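Local atomic coordinates of nuclear transport factor 2 family protein (PDB entry 3DM8), a protein that is of unknown function but belongs to the SnoaL-like branch of the NTF2 superfamily and has been put forward as a putative isomerase. Residues M1-L13 with S76-V88. Residues are numbered along the deposited sequence; the frame is centred on the assembly and turned at random.
Sequences MTEHSLWRFSRAL and SVMLGIDSAASMV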
loop_
_atom_site.group_PDB
_atom_site.type_symbol
_atom_site.label_atom_id
_atom_site.label_comp_id
_atom_site.label_asym_id
_atom_site.label_seq_id
_atom_site.Cartn_x
_atom_site.Cartn_y
_atom_site.Cartn_z
ATOM N N MET A 1 -6.373 -1.408 27.984
ATOM C CA MET A 1 -5.088 -0.983 27.338
ATOM C C MET A 1 -5.340 0.126 26.336
ATOM O O MET A 1 -6.087 -0.035 25.369
ATOM C CB MET A 1 -4.414 -2.161 26.652
ATOM C CG MET A 1 -3.114 -1.803 25.970
ATOM S SD MET A 1 -3.334 -1.729 24.179
ATOM C CE MET A 1 -4.126 -3.332 23.883
ATOM N N THR A 2 -4.658 1.240 26.556
ATOM C CA THR A 2 -5.027 2.475 25.885
ATOM C C THR A 2 -3.955 3.180 25.026
ATOM O O THR A 2 -4.294 4.219 24.445
ATOM C CB THR A 2 -5.609 3.473 26.903
ATOM O OG1 THR A 2 -4.580 3.860 27.807
ATOM C CG2 THR A 2 -6.770 2.820 27.694
ATOM N N GLU A 3 -2.717 2.655 24.920
ATOM C CA GLU A 3 -1.765 3.141 23.868
ATOM C C GLU A 3 -1.305 2.057 22.911
ATOM O O GLU A 3 -0.477 1.206 23.225
ATOM C CB GLU A 3 -0.501 3.857 24.349
ATOM C CG GLU A 3 0.150 4.579 23.109
ATOM C CD GLU A 3 1.594 5.048 23.264
ATOM O OE1 GLU A 3 2.046 5.891 22.423
ATOM O OE2 GLU A 3 2.296 4.565 24.179
ATOM N N HIS A 4 -1.819 2.174 21.703
ATOM C CA HIS A 4 -1.638 1.146 20.700
ATOM C C HIS A 4 -0.151 0.937 20.384
ATOM O O HIS A 4 0.618 1.871 20.279
ATOM C CB HIS A 4 -2.441 1.489 19.452
ATOM C CG HIS A 4 -2.716 0.307 18.582
ATOM N ND1 HIS A 4 -1.766 -0.225 17.755
ATOM C CD2 HIS A 4 -3.824 -0.461 18.428
ATOM C CE1 HIS A 4 -2.268 -1.271 17.121
ATOM N NE2 HIS A 4 -3.526 -1.426 17.502
ATOM N N SER A 5 0.196 -0.332 20.214
ATOM C CA SER A 5 1.551 -0.775 19.868
ATOM C C SER A 5 2.054 -0.143 18.601
ATOM O O SER A 5 3.271 -0.017 18.404
ATOM C CB SER A 5 1.616 -2.307 19.758
ATOM O OG SER A 5 1.460 -2.899 21.058
ATOM N N LEU A 6 1.136 0.254 17.738
ATOM C CA LEU A 6 1.564 0.895 16.463
ATOM C C LEU A 6 2.303 2.226 16.761
ATOM O O LEU A 6 3.343 2.561 16.170
ATOM C CB LEU A 6 0.366 1.155 15.570
ATOM C CG LEU A 6 0.666 1.918 14.278
ATOM C CD1 LEU A 6 1.595 1.076 13.383
ATOM C CD2 LEU A 6 -0.623 2.421 13.536
ATOM N N TRP A 7 1.731 2.965 17.694
ATOM C CA TRP A 7 2.296 4.272 18.095
ATOM C C TRP A 7 3.664 4.098 18.781
ATOM O O TRP A 7 4.608 4.907 18.597
ATOM C CB TRP A 7 1.306 5.092 18.945
ATOM C CG TRP A 7 -0.086 5.166 18.310
ATOM C CD1 TRP A 7 -1.264 4.868 18.900
ATOM C CD2 TRP A 7 -0.392 5.531 16.966
ATOM N NE1 TRP A 7 -2.306 5.049 18.008
ATOM C CE2 TRP A 7 -1.788 5.430 16.807
ATOM C CE3 TRP A 7 0.382 5.915 15.875
ATOM C CZ2 TRP A 7 -2.427 5.721 15.606
ATOM C CZ3 TRP A 7 -0.260 6.223 14.676
ATOM C CH2 TRP A 7 -1.640 6.134 14.557
ATOM N N ARG A 8 3.760 3.051 19.580
ATOM C CA ARG A 8 5.020 2.730 20.283
ATOM C C ARG A 8 6.108 2.354 19.286
ATOM O O ARG A 8 7.278 2.764 19.397
ATOM C CB ARG A 8 4.825 1.638 21.324
ATOM C CG ARG A 8 3.882 1.998 22.428
ATOM C CD ARG A 8 3.799 0.892 23.449
ATOM N NE ARG A 8 3.535 -0.395 22.819
ATOM C CZ ARG A 8 4.361 -1.441 22.866
ATOM N NH1 ARG A 8 5.500 -1.367 23.535
ATOM N NH2 ARG A 8 4.025 -2.565 22.266
ATOM N N PHE A 9 5.699 1.583 18.285
ATOM C CA PHE A 9 6.613 1.174 17.221
ATOM C C PHE A 9 7.043 2.379 16.411
ATOM O O PHE A 9 8.203 2.540 16.074
ATOM C CB PHE A 9 5.952 0.129 16.309
ATOM C CG PHE A 9 6.685 -0.124 15.049
ATOM C CD1 PHE A 9 7.920 -0.718 15.051
ATOM C CD2 PHE A 9 6.097 0.158 13.846
ATOM C CE1 PHE A 9 8.607 -0.945 13.873
ATOM C CE2 PHE A 9 6.780 -0.104 12.657
ATOM C CZ PHE A 9 8.041 -0.631 12.686
ATOM N N SER A 10 6.096 3.262 16.130
ATOM C CA SER A 10 6.363 4.410 15.291
ATOM C C SER A 10 7.379 5.306 16.008
ATOM O O SER A 10 8.303 5.845 15.382
ATOM C CB SER A 10 5.074 5.166 14.945
ATOM O OG SER A 10 5.374 6.225 14.025
ATOM N N ARG A 11 7.197 5.464 17.317
ATOM C CA ARG A 11 8.135 6.316 18.074
ATOM C C ARG A 11 9.548 5.704 18.116
ATOM O O ARG A 11 10.563 6.385 17.912
ATOM C CB ARG A 11 7.604 6.577 19.456
ATOM C CG ARG A 11 8.447 7.423 20.256
ATOM C CD ARG A 11 7.691 7.916 21.480
ATOM N NE ARG A 11 7.133 6.809 22.252
ATOM C CZ ARG A 11 5.849 6.488 22.255
ATOM N NH1 ARG A 11 5.005 7.185 21.561
ATOM N NH2 ARG A 11 5.419 5.483 22.991
ATOM N N ALA A 12 9.571 4.391 18.338
ATOM C CA ALA A 12 10.809 3.626 18.441
ATOM C C ALA A 12 11.571 3.693 17.125
ATOM O O ALA A 12 12.779 3.856 17.100
ATOM C CB ALA A 12 10.496 2.173 18.759
ATOM N N LEU A 13 10.842 3.582 16.032
ATOM C CA LEU A 13 11.456 3.638 14.708
ATOM C C LEU A 13 12.011 5.049 14.415
ATOM O O LEU A 13 13.098 5.255 13.808
ATOM C CB LEU A 13 10.411 3.235 13.668
ATOM C CG LEU A 13 10.995 3.119 12.256
ATOM C CD1 LEU A 13 12.114 2.039 12.169
ATOM C CD2 LEU A 13 9.802 2.878 11.292
ATOM N N SER A 76 -4.446 7.611 6.549
ATOM C CA SER A 76 -5.513 6.692 6.975
ATOM C C SER A 76 -4.896 5.807 8.039
ATOM O O SER A 76 -3.739 5.435 7.929
ATOM C CB SER A 76 -5.990 5.746 5.849
ATOM O OG SER A 76 -6.064 6.339 4.552
ATOM N N VAL A 77 -5.685 5.460 9.015
ATOM C CA VAL A 77 -5.260 4.538 10.070
ATOM C C VAL A 77 -6.438 3.687 10.501
ATOM O O VAL A 77 -7.514 4.198 10.835
ATOM C CB VAL A 77 -4.760 5.297 11.308
ATOM C CG1 VAL A 77 -4.322 4.315 12.376
ATOM C CG2 VAL A 77 -3.619 6.258 10.937
ATOM N N MET A 78 -6.224 2.388 10.463
ATOM C CA MET A 78 -7.201 1.380 10.838
ATOM C C MET A 78 -6.609 0.487 11.925
ATOM O O MET A 78 -5.715 -0.303 11.691
ATOM C CB MET A 78 -7.631 0.619 9.566
ATOM C CG MET A 78 -8.187 1.628 8.525
ATOM S SD MET A 78 -9.125 0.983 7.072
ATOM C CE MET A 78 -9.493 2.424 5.994
ATOM N N LEU A 79 -7.097 0.694 13.130
ATOM C CA LEU A 79 -6.552 0.042 14.319
ATOM C C LEU A 79 -7.413 -1.094 14.773
ATOM O O LEU A 79 -8.611 -0.965 14.906
ATOM C CB LEU A 79 -6.434 1.003 15.474
ATOM C CG LEU A 79 -5.492 2.178 15.430
ATOM C CD1 LEU A 79 -5.533 2.828 16.798
ATOM C CD2 LEU A 79 -4.098 1.761 15.048
ATOM N N GLY A 80 -6.778 -2.214 15.054
ATOM C CA GLY A 80 -7.433 -3.318 15.746
ATOM C C GLY A 80 -6.683 -3.628 17.047
ATOM O O GLY A 80 -5.750 -2.927 17.414
ATOM N N ILE A 81 -7.090 -4.675 17.753
ATOM C CA ILE A 81 -6.489 -4.969 19.049
ATOM C C ILE A 81 -4.985 -5.275 18.899
ATOM O O ILE A 81 -4.128 -4.679 19.605
ATOM C CB ILE A 81 -7.230 -6.104 19.785
ATOM C CG1 ILE A 81 -8.631 -5.600 20.118
ATOM C CG2 ILE A 81 -6.462 -6.483 21.088
ATOM C CD1 ILE A 81 -9.557 -6.602 20.793
ATOM N N ASP A 82 -4.655 -6.209 18.032
ATOM C CA ASP A 82 -3.226 -6.660 17.961
ATOM C C ASP A 82 -2.752 -6.469 16.530
ATOM O O ASP A 82 -1.962 -7.239 15.984
ATOM C CB ASP A 82 -3.111 -8.144 18.382
ATOM C CG ASP A 82 -3.175 -8.363 19.897
ATOM O OD1 ASP A 82 -2.506 -7.604 20.649
ATOM O OD2 ASP A 82 -3.860 -9.342 20.338
ATOM N N SER A 83 -3.298 -5.441 15.900
ATOM C CA SER A 83 -3.076 -5.247 14.481
ATOM C C SER A 83 -3.399 -3.841 14.008
ATOM O O SER A 83 -4.120 -3.095 14.630
ATOM C CB SER A 83 -3.862 -6.289 13.660
ATOM O OG SER A 83 -5.267 -6.215 13.834
ATOM N N ALA A 84 -2.822 -3.459 12.900
ATOM C CA ALA A 84 -3.138 -2.143 12.359
ATOM C C ALA A 84 -2.797 -2.084 10.889
ATOM O O ALA A 84 -1.924 -2.822 10.415
ATOM C CB ALA A 84 -2.396 -1.045 13.125
ATOM N N ALA A 85 -3.496 -1.194 10.190
ATOM C CA ALA A 85 -3.123 -0.812 8.807
ATOM C C ALA A 85 -3.102 0.690 8.694
ATOM O O ALA A 85 -3.919 1.403 9.295
ATOM C CB ALA A 85 -4.110 -1.416 7.785
ATOM N N SER A 86 -2.118 1.204 7.983
ATOM C CA SER A 86 -2.118 2.620 7.760
ATOM C C SER A 86 -1.379 3.073 6.556
ATOM O O SER A 86 -0.560 2.359 5.994
ATOM C CB SER A 86 -1.609 3.333 8.986
ATOM O OG SER A 86 -0.242 3.003 9.238
ATOM N N MET A 87 -1.780 4.245 6.152
ATOM C CA MET A 87 -1.212 4.929 5.021
ATOM C C MET A 87 -0.545 6.198 5.496
ATOM O O MET A 87 -1.190 7.040 6.104
ATOM C CB MET A 87 -2.285 5.324 4.067
ATOM C CG MET A 87 -1.628 6.064 2.984
ATOM S SD MET A 87 -1.669 4.920 1.611
ATOM C CE MET A 87 -3.095 5.666 0.993
ATOM N N VAL A 88 0.746 6.335 5.207
ATOM C CA VAL A 88 1.507 7.483 5.659
ATOM C C VAL A 88 2.481 7.946 4.600
ATOM O O VAL A 88 2.972 7.151 3.801
ATOM C CB VAL A 88 2.262 7.183 6.973
ATOM C CG1 VAL A 88 1.366 6.422 7.950
ATOM C CG2 VAL A 88 3.576 6.420 6.730
HETATM O O HOH W 1 -0.808 -4.725 20.126
#
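His-4 NE2 donates to Gly-80 O over 2.7 Å, lying nearly in line with the carbonyl. The acceptor is 3° from the imidazole plane, so the ring meets the turn between strands 67-79 and 83-94 by its edge. The other nitrogen, ND1 of His-4, accepts from Leu-6 N at 2.9 Å, making His-4 the N-cap of the helix; with both nitrogens engaged, the ring's rotation is fixed. Having CG anti to the backbone N (chi1 -159°) places the imidazole beside the carbonyl carbon, where its NE2 edge faces the turn. Leu-79 CD2 then sits 3.9 Å from the centroid of the His-4 ring, 1° off the normal, a CH-pi contact over one face. Replacing this histidine by an alanine is likely to leave Gly-80 O without this donor and Leu-6 N without its side-chain cap, and to open a gap beside Leu-79. The tightest packing centres on buried Leu-6, whose CD2 branch reaches Leu-79 CD2 at 3.8 Å and Ala-84 CB at 3.9 Å. Farther along, Trp-7 lays CH2 against Val-77 CG1 at 3.9 Å. The side around exposed Met-1 and Ile-81 is looser: Met-1 CE approaches Ile-81 O only to 4.5 Å, and a water links Ser-5 OG to Ile-81 O, weakly at the latter. Helix 5-19 starts across the hairpin at the margin of this chain's sheet, as in the NTF2-like cone; Phe-9 packs on helix 23-28 and strand 115-123, while Met-78 and Ala-85 point away and pack on the second subunit.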